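Local coordinates for protein NDP-N-acetyl-D-galactosaminuronic acid dehydrogenase (Methanosarcina mazei Go1, PDB 3G79) that probably oxidises UDP-N-acetyl-D-mannosamine to its uronate, using two molecules of NAD+ for each sugar, at residues A[66-71]-A[76-81]. Sequence-based numbering, arbitrary orientation.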
# COMPACT_ATOMS: atom_id res chain seq x y z
N GLY A 66 -12.21 -2.29 -44.69
CA GLY A 66 -11.48 -3.10 -43.74
C GLY A 66 -10.21 -2.51 -43.15
O GLY A 66 -9.26 -3.27 -42.90
N GLU A 67 -10.20 -1.20 -42.87
CA GLU A 67 -8.97 -0.45 -42.50
C GLU A 67 -9.15 0.44 -41.25
O GLU A 67 -10.29 0.73 -40.89
CB GLU A 67 -8.52 0.40 -43.69
CG GLU A 67 -8.62 -0.33 -45.05
CD GLU A 67 -8.67 0.61 -46.26
OE1 GLU A 67 -8.39 0.13 -47.38
OE2 GLU A 67 -9.01 1.80 -46.12
N SER A 68 -8.05 0.90 -40.62
CA SER A 68 -8.15 1.67 -39.33
C SER A 68 -7.80 3.21 -39.34
O SER A 68 -8.13 3.88 -40.33
CB SER A 68 -7.50 0.87 -38.16
OG SER A 68 -6.09 1.01 -38.05
N PRO A 69 -7.24 3.80 -38.22
CA PRO A 69 -6.75 5.19 -38.29
C PRO A 69 -5.22 5.32 -38.15
O PRO A 69 -4.45 4.55 -38.76
CB PRO A 69 -7.40 5.82 -37.06
CG PRO A 69 -7.29 4.71 -36.00
CD PRO A 69 -7.29 3.37 -36.80
N LEU A 70 -4.79 6.27 -37.32
CA LEU A 70 -3.38 6.69 -37.26
C LEU A 70 -2.45 5.90 -36.32
O LEU A 70 -2.73 5.75 -35.12
CB LEU A 70 -3.33 8.21 -36.94
CG LEU A 70 -3.79 9.16 -38.06
CD1 LEU A 70 -4.56 10.41 -37.56
CD2 LEU A 70 -2.61 9.57 -38.94
N LYS A 71 -1.36 5.37 -36.89
CA LYS A 71 -0.14 4.98 -36.13
C LYS A 71 0.23 3.48 -35.98
O LYS A 71 1.20 3.16 -35.26
CB LYS A 71 -0.02 5.70 -34.75
CG LYS A 71 0.44 7.17 -34.85
CD LYS A 71 1.14 7.68 -33.59
CE LYS A 71 2.61 7.30 -33.58
NZ LYS A 71 3.36 8.04 -32.54
N GLY A 76 -2.72 -6.49 -35.46
CA GLY A 76 -3.82 -7.36 -35.80
C GLY A 76 -5.06 -6.50 -36.03
O GLY A 76 -6.07 -7.00 -36.55
N LEU A 77 -4.99 -5.22 -35.66
CA LEU A 77 -6.19 -4.38 -35.73
C LEU A 77 -6.75 -4.36 -37.14
O LEU A 77 -7.85 -4.84 -37.37
CB LEU A 77 -5.99 -2.97 -35.18
CG LEU A 77 -7.30 -2.14 -35.17
CD1 LEU A 77 -8.53 -2.93 -34.66
CD2 LEU A 77 -7.18 -0.85 -34.38
N GLU A 78 -5.97 -3.87 -38.10
CA GLU A 78 -6.39 -3.85 -39.50
C GLU A 78 -6.79 -5.23 -40.04
O GLU A 78 -7.68 -5.35 -40.90
CB GLU A 78 -5.31 -3.20 -40.37
CG GLU A 78 -5.74 -2.98 -41.81
CD GLU A 78 -5.40 -1.59 -42.36
OE1 GLU A 78 -5.01 -0.68 -41.57
OE2 GLU A 78 -5.55 -1.42 -43.58
N GLU A 79 -6.14 -6.29 -39.54
CA GLU A 79 -6.44 -7.66 -40.00
C GLU A 79 -7.76 -8.15 -39.38
O GLU A 79 -8.55 -8.83 -40.03
CB GLU A 79 -5.28 -8.62 -39.70
CG GLU A 79 -3.96 -8.29 -40.45
CD GLU A 79 -3.05 -7.27 -39.70
OE1 GLU A 79 -1.84 -7.23 -40.03
OE2 GLU A 79 -3.53 -6.51 -38.82
N LEU A 80 -7.98 -7.78 -38.12
CA LEU A 80 -9.22 -8.06 -37.45
C LEU A 80 -10.42 -7.40 -38.19
O LEU A 80 -11.38 -8.09 -38.51
CB LEU A 80 -9.14 -7.62 -35.98
CG LEU A 80 -10.30 -8.05 -35.08
CD1 LEU A 80 -10.68 -9.51 -35.28
CD2 LEU A 80 -10.00 -7.74 -33.60
N ILE A 81 -10.31 -6.10 -38.48
CA ILE A 81 -11.31 -5.37 -39.26
C ILE A 81 -11.54 -6.07 -40.60
O ILE A 81 -12.68 -6.33 -41.00
CB ILE A 81 -10.86 -3.94 -39.54
CG1 ILE A 81 -10.59 -3.17 -38.21
CG2 ILE A 81 -11.89 -3.24 -40.42
CD1 ILE A 81 -9.62 -2.02 -38.33
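Ile81 makes most of the apolar contact with Gly66 and Ser68, and its two branches settle at different points along the loop. CG2 lies against the backbone of Gly66, 3.3 Å from Gly66 C. CD1 reaches further along the loop and meets Ser68 CB at 3.6 Å. CG1 stands beside the backbone N, anti to the carbonyl carbon (chi1 -58°), which leaves CG2 to face the glycine. Leu77 CD2 approaches Ser68 CB more loosely, at 4.2 Å. An alanine in place of Ile81 would probably leave a gap between the helix and Gly66 and Ser68 and take away the contact with Val35 of helix 30-39.

The polar groups meet without any hydrogen bond. The Glu78 side chain kinks at its second torsion and heads in the same direction as that of Glu67. Glu78 OE2 comes within 3.5 Å of Glu67 CB, and the carboxylate planes are 35° apart. Their like charges probably disfavour a closer approach, with Glu67 OE1 and Glu78 OE2 at 5.0 Å. Glu67 also has a long, weak ion pair with Arg65.

Gly66 has a positive phi (109°) just after a helix, where a beta carbon would jam against the preceding carbonyl O. The loop from there packs on the N-terminal part of helix 77-86, joining consecutive helices of the Rossmann-type NAD-binding domain.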